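Local coordinates for protein superoxide dismutase (Clostridium difficile, PDB 4JZ2) that probably converts superoxide into hydrogen peroxide and oxygen at an iron or manganese site, occupied in this structure by cobalt, at residues A82-F87 / P150-P155; F129-A134 / D167-A172. One frame throughout, in Å; residues are numbered along the deposited sequence.

Interaction 1. Residues A82-F87 / P150-P155; sequences AYNHKF and PNQDSP. With CO (cobalt (II) ion), chain B.
The metal site of an iron/manganese superoxide dismutase is flanked here by Gln-152, whose amide spans two neighbours on helix 72-90: OE1 meets Asn-84 and NE2 meets the metal ligand His-85. Asn-84 gives an N-H of ND2 to OE1 of Gln-152 at 3.1 Å. The bond is nearly straight at 166° and lies in the plane of the accepting carbonyl and close to that of the donating amide, though the amides are twisted by 44°. A weak second bond runs from ND2 to the backbone O of Gln-152. A bend at chi2 (-57°) folds the Gln-152 chain, and its NE2 arrives at the edge of the imidazole, 3.4 Å from CE1 of His-85. On its other side Asn-84 OD1 accepts from a water that also bonds Ser-154 OG at 2.6 Å; a hydroxyl suits this place because it can bond both this water and the backbone N of Val-156. His-85 NE2 binds cobalt at 2.1 Å, with His-30, Asp-167 and His-171 as the other protein ligands, while Gly-81 O holds its ND1.

OE1 of Gln-152 also accepts from Trp-133 NE1, and Tyr-38 OH bonds NE2. With its acceptor end engaged by two N-H donors, the amide is fixed in rotation and turns NE2 to the metal-bound water as donor at 2.8 Å, a second-shell contact that probably helps tune that water's ionisation.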
loop_
_atom_site.group_PDB
_atom_site.type_symbol
_atom_site.label_atom_id
_atom_site.label_comp_id
_atom_site.label_asym_id
_atom_site.label_seq_id
_atom_site.Cartn_x
_atom_site.Cartn_y
_atom_site.Cartn_z
ATOM N N ALA A 82 -2.284 5.806 14.036
ATOM C CA ALA A 82 -2.368 6.986 14.888
ATOM C C ALA A 82 -0.978 7.388 15.369
ATOM O O ALA A 82 -0.598 8.559 15.299
ATOM C CB ALA A 82 -3.288 6.727 16.069
ATOM N N TYR A 83 -0.202 6.417 15.830
ATOM C CA TYR A 83 1.119 6.729 16.369
ATOM C C TYR A 83 2.088 7.177 15.271
ATOM O O TYR A 83 2.825 8.151 15.437
ATOM C CB TYR A 83 1.698 5.530 17.126
ATOM C CG TYR A 83 3.098 5.787 17.631
ATOM C CD1 TYR A 83 3.313 6.311 18.900
ATOM C CD2 TYR A 83 4.202 5.524 16.831
ATOM C CE1 TYR A 83 4.594 6.551 19.367
ATOM C CE2 TYR A 83 5.484 5.767 17.278
ATOM C CZ TYR A 83 5.677 6.281 18.548
ATOM O OH TYR A 83 6.954 6.522 18.989
ATOM N N ASN A 84 2.093 6.458 14.154
ATOM C CA ASN A 84 3.034 6.746 13.076
ATOM C C ASN A 84 2.790 8.124 12.477
ATOM O O ASN A 84 3.732 8.813 12.108
ATOM C CB ASN A 84 2.940 5.698 11.957
ATOM C CG ASN A 84 3.399 4.323 12.401
ATOM O OD1 ASN A 84 4.089 4.192 13.405
ATOM N ND2 ASN A 84 3.014 3.287 11.647
ATOM N N HIS A 85 1.527 8.516 12.365
ATOM C CA HIS A 85 1.224 9.800 11.745
ATOM C C HIS A 85 1.500 10.966 12.689
ATOM O O HIS A 85 2.047 11.992 12.277
ATOM C CB HIS A 85 -0.206 9.821 11.195
ATOM C CG HIS A 85 -0.351 9.037 9.932
ATOM N ND1 HIS A 85 -0.606 7.678 9.927
ATOM C CD2 HIS A 85 -0.211 9.397 8.637
ATOM C CE1 HIS A 85 -0.650 7.249 8.679
ATOM N NE2 HIS A 85 -0.416 8.272 7.876
ATOM N N LYS A 86 1.126 10.811 13.952
ATOM C CA LYS A 86 1.496 11.815 14.938
ATOM C C LYS A 86 3.004 12.026 14.851
ATOM O O LYS A 86 3.480 13.165 14.761
ATOM C CB LYS A 86 1.114 11.390 16.355
ATOM C CG LYS A 86 1.296 12.531 17.354
ATOM C CD LYS A 86 1.542 12.045 18.769
ATOM C CE LYS A 86 0.314 11.409 19.367
ATOM N NZ LYS A 86 0.500 11.150 20.829
ATOM N N PHE A 87 3.749 10.921 14.874
ATOM C CA PHE A 87 5.207 10.958 14.784
ATOM C C PHE A 87 5.683 11.645 13.508
ATOM O O PHE A 87 6.603 12.473 13.527
ATOM C CB PHE A 87 5.798 9.538 14.835
ATOM C CG PHE A 87 7.306 9.508 14.793
ATOM C CD1 PHE A 87 8.045 9.420 15.972
ATOM C CD2 PHE A 87 7.985 9.593 13.591
ATOM C CE1 PHE A 87 9.426 9.407 15.951
ATOM C CE2 PHE A 87 9.376 9.581 13.559
ATOM C CZ PHE A 87 10.099 9.492 14.744
ATOM N N PRO A 150 5.925 -2.688 7.209
ATOM C CA PRO A 150 4.813 -2.711 6.255
ATOM C C PRO A 150 3.572 -2.042 6.831
ATOM O O PRO A 150 3.382 -2.045 8.048
ATOM C CB PRO A 150 4.552 -4.214 6.086
ATOM C CG PRO A 150 4.853 -4.765 7.451
ATOM C CD PRO A 150 6.106 -3.996 7.868
ATOM N N ASN A 151 2.704 -1.524 5.962
ATOM C CA ASN A 151 1.428 -0.972 6.405
ATOM C C ASN A 151 1.600 0.015 7.561
ATOM O O ASN A 151 2.317 0.999 7.417
ATOM C CB ASN A 151 0.448 -2.117 6.702
ATOM C CG ASN A 151 0.345 -3.071 5.516
ATOM O OD1 ASN A 151 0.352 -2.628 4.358
ATOM N ND2 ASN A 151 0.316 -4.376 5.786
ATOM N N GLN A 152 0.947 -0.217 8.690
ATOM C CA GLN A 152 1.134 0.680 9.837
ATOM C C GLN A 152 1.883 0.003 10.982
ATOM O O GLN A 152 1.780 0.426 12.142
ATOM C CB GLN A 152 -0.202 1.238 10.341
ATOM C CG GLN A 152 -0.945 2.147 9.322
ATOM C CD GLN A 152 -0.118 3.344 8.855
ATOM O OE1 GLN A 152 0.898 3.696 9.462
ATOM N NE2 GLN A 152 -0.559 3.981 7.766
ATOM N N ASP A 153 2.639 -1.044 10.671
ATOM C CA ASP A 153 3.456 -1.658 11.714
ATOM C C ASP A 153 4.505 -0.636 12.167
ATOM O O ASP A 153 4.864 0.265 11.408
ATOM C CB ASP A 153 4.071 -2.969 11.234
ATOM C CG ASP A 153 3.011 -4.058 11.013
ATOM O OD1 ASP A 153 1.851 -3.861 11.430
ATOM O OD2 ASP A 153 3.333 -5.109 10.429
ATOM N N SER A 154 4.967 -0.759 13.411
ATOM C CA SER A 154 5.870 0.230 13.999
ATOM C C SER A 154 7.052 -0.414 14.708
ATOM O O SER A 154 6.904 -1.467 15.324
ATOM C CB SER A 154 5.108 1.098 15.002
ATOM O OG SER A 154 6.015 1.882 15.754
ATOM N N PRO A 155 8.228 0.231 14.640
ATOM C CA PRO A 155 9.447 -0.227 15.327
ATOM C C PRO A 155 9.247 -0.310 16.838
ATOM O O PRO A 155 9.936 -1.084 17.519
ATOM C CB PRO A 155 10.468 0.873 15.014
ATOM C CG PRO A 155 9.966 1.529 13.767
ATOM C CD PRO A 155 8.460 1.447 13.842
HETATM CO CO CO B . 0.075 8.205 5.836
HETATM O O HOH W 1 6.545 4.230 14.749
HETATM O O HOH W 2 0.621 5.868 6.049
#

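Interaction 2. Residues F129-A134 / D167-A172; sequences FGSGWA and DVWEHA. With CO (cobalt (II) ion), chain B.
Trp-133 lays its six-membered ring over Asp-167, the two facing each other as a non-hydrogen-bonded antiparallel pair where strands 132-138 and 161-167 meet. CB of Asp-167 sits 3.6 Å from the centroid of that ring, a CH-pi contact over the face, and the carboxylate stacks on the indole, the planes 11° apart. With its CG anti to the backbone N (chi1 -171°), Asp-167 carries the carboxylate along the indole to the metal, where OD2 binds cobalt at 2.0 Å. OD1 accepts from the backbone N of Trp-169 at 3.1 Å, from above the carboxylate plane, closing an Asx turn.

The second indole, Trp-169, is inclined 61° to the first. CB of Ser-131 lies over its five-membered ring, 3.5 Å from the centroid, while the metal-bound water sits above the opposite face toward the rim. Gly-132 takes backbone angles in which a CB would strike the carbonyl O of Ser-131; its N lies 3.3 Å from CD1 of Trp-169, and its O accepts from Val-168 N at 2.9 Å.

OG of Ser-131 bonds its counterpart in the second subunit, Glu-170 OE2 hydrogen-bonds His-171 ND1 there, and Glu-170 of that subunit does the same for His-171 here. The metal-bound water donates weakly to OD1 of Asp-167 at 2.8 Å; with OD2 on the metal, ring stack and Trp-169 N-H limit the carboxylate's rotation, which probably helps place this water.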
loop_
_atom_site.group_PDB
_atom_site.type_symbol
_atom_site.label_atom_id
_atom_site.label_comp_id
_atom_site.label_asym_id
_atom_site.label_seq_id
_atom_site.Cartn_x
_atom_site.Cartn_y
_atom_site.Cartn_z
ATOM N N PHE A 129 8.001 -2.332 -0.699
ATOM C CA PHE A 129 7.060 -2.821 -1.704
ATOM C C PHE A 129 5.659 -2.836 -1.122
ATOM O O PHE A 129 5.401 -3.506 -0.116
ATOM C CB PHE A 129 7.436 -4.221 -2.204
ATOM C CG PHE A 129 6.621 -4.667 -3.390
ATOM C CD1 PHE A 129 6.959 -4.252 -4.674
ATOM C CD2 PHE A 129 5.507 -5.474 -3.223
ATOM C CE1 PHE A 129 6.200 -4.639 -5.771
ATOM C CE2 PHE A 129 4.743 -5.863 -4.326
ATOM C CZ PHE A 129 5.093 -5.442 -5.593
ATOM N N GLY A 130 4.752 -2.108 -1.759
ATOM C CA GLY A 130 3.425 -1.904 -1.194
ATOM C C GLY A 130 3.452 -0.711 -0.256
ATOM O O GLY A 130 4.269 0.189 -0.448
ATOM N N SER A 131 2.568 -0.700 0.750
ATOM C CA SER A 131 2.455 0.420 1.688
ATOM C C SER A 131 3.414 0.200 2.865
ATOM O O SER A 131 3.639 -0.933 3.274
ATOM C CB SER A 131 1.020 0.534 2.215
ATOM O OG SER A 131 0.074 0.599 1.145
ATOM N N GLY A 132 3.984 1.274 3.408
ATOM C CA GLY A 132 4.836 1.126 4.577
ATOM C C GLY A 132 5.665 2.349 4.912
ATOM O O GLY A 132 5.369 3.445 4.451
ATOM N N TRP A 133 6.727 2.136 5.686
ATOM C CA TRP A 133 7.510 3.219 6.277
ATOM C C TRP A 133 8.981 2.862 6.253
ATOM O O TRP A 133 9.350 1.681 6.341
ATOM C CB TRP A 133 7.112 3.423 7.742
ATOM C CG TRP A 133 5.721 3.900 7.935
ATOM C CD1 TRP A 133 4.581 3.153 7.862
ATOM C CD2 TRP A 133 5.311 5.228 8.265
ATOM N NE1 TRP A 133 3.481 3.937 8.112
ATOM C CE2 TRP A 133 3.905 5.224 8.356
ATOM C CE3 TRP A 133 5.998 6.429 8.487
ATOM C CZ2 TRP A 133 3.166 6.366 8.665
ATOM C CZ3 TRP A 133 5.266 7.567 8.788
ATOM C CH2 TRP A 133 3.863 7.528 8.875
ATOM N N ALA A 134 9.831 3.877 6.136
ATOM C CA ALA A 134 11.260 3.685 6.363
ATOM C C ALA A 134 11.618 4.439 7.625
ATOM O O ALA A 134 11.136 5.552 7.841
ATOM C CB ALA A 134 12.082 4.217 5.177
ATOM N N ASP A 167 6.809 8.191 5.717
ATOM C CA ASP A 167 5.616 7.514 5.215
ATOM C C ASP A 167 5.752 7.318 3.700
ATOM O O ASP A 167 5.846 8.303 2.955
ATOM C CB ASP A 167 4.403 8.396 5.525
ATOM C CG ASP A 167 3.077 7.720 5.256
ATOM O OD1 ASP A 167 3.043 6.565 4.774
ATOM O OD2 ASP A 167 2.028 8.354 5.543
ATOM N N VAL A 168 5.800 6.064 3.232
ATOM C CA VAL A 168 5.818 5.828 1.778
ATOM C C VAL A 168 4.573 5.122 1.250
ATOM O O VAL A 168 4.590 4.535 0.159
ATOM C CB VAL A 168 7.110 5.139 1.254
ATOM C CG1 VAL A 168 8.315 6.052 1.467
ATOM C CG2 VAL A 168 7.304 3.769 1.915
ATOM N N TRP A 169 3.493 5.181 2.023
ATOM C CA TRP A 169 2.174 4.889 1.475
ATOM C C TRP A 169 2.005 5.856 0.305
ATOM O O TRP A 169 2.451 7.007 0.381
ATOM C CB TRP A 169 1.101 5.176 2.508
ATOM C CG TRP A 169 0.937 4.096 3.566
ATOM C CD1 TRP A 169 1.899 3.621 4.425
ATOM C CD2 TRP A 169 -0.259 3.374 3.867
ATOM N NE1 TRP A 169 1.363 2.646 5.249
ATOM C CE2 TRP A 169 0.032 2.479 4.921
ATOM C CE3 TRP A 169 -1.567 3.400 3.351
ATOM C CZ2 TRP A 169 -0.921 1.620 5.463
ATOM C CZ3 TRP A 169 -2.518 2.545 3.891
ATOM C CH2 TRP A 169 -2.189 1.663 4.937
ATOM N N GLU A 170 1.349 5.409 -0.762
ATOM C CA GLU A 170 1.143 6.272 -1.929
ATOM C C GLU A 170 0.307 7.518 -1.601
ATOM O O GLU A 170 0.457 8.553 -2.252
ATOM C CB GLU A 170 0.541 5.466 -3.099
ATOM C CG GLU A 170 1.562 4.475 -3.686
ATOM C CD GLU A 170 0.975 3.465 -4.680
ATOM O OE1 GLU A 170 -0.181 3.017 -4.501
ATOM O OE2 GLU A 170 1.697 3.097 -5.627
ATOM N N HIS A 171 -0.572 7.443 -0.605
ATOM C CA HIS A 171 -1.330 8.648 -0.262
ATOM C C HIS A 171 -0.440 9.812 0.217
ATOM O O HIS A 171 -0.832 10.986 0.132
ATOM C CB HIS A 171 -2.461 8.368 0.729
ATOM C CG HIS A 171 -1.999 7.948 2.098
ATOM N ND1 HIS A 171 -2.416 6.780 2.697
ATOM C CD2 HIS A 171 -1.183 8.563 2.986
ATOM C CE1 HIS A 171 -1.862 6.683 3.896
ATOM N NE2 HIS A 171 -1.120 7.757 4.099
ATOM N N ALA A 172 0.749 9.486 0.711
ATOM C CA ALA A 172 1.684 10.495 1.208
ATOM C C ALA A 172 2.337 11.303 0.093
ATOM O O ALA A 172 2.864 12.391 0.347
ATOM C CB ALA A 172 2.781 9.845 2.053
HETATM CO CO CO B . 0.075 8.205 5.836
HETATM O O HOH W 3 3.315 2.614 -1.436
HETATM O O HOH W 4 -0.316 2.980 -0.188
HETATM O O HOH W 2 0.621 5.868 6.049
#

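In the fold
Both contacts are buried and both reach the cobalt ion, yet they join different parts of the fold. Interaction 1 bridges the alpha-hairpin and C-terminal family regions through amides, a hydroxyl and water; interaction 2 lies within the C-terminal region and relies on indole faces, one backbone bond from the loop to a strand and a carboxylate. Interaction 1 supplies one metal ligand and interaction 2 two, and they share the metal-bound water. They also touch directly: Asn-151 ties its N to Ser-131 O and its O to Trp-169 NE1, each 2.9 Å. Interaction 2 is more deeply engaged with the second subunit, linking the metal surroundings to the dimer interface.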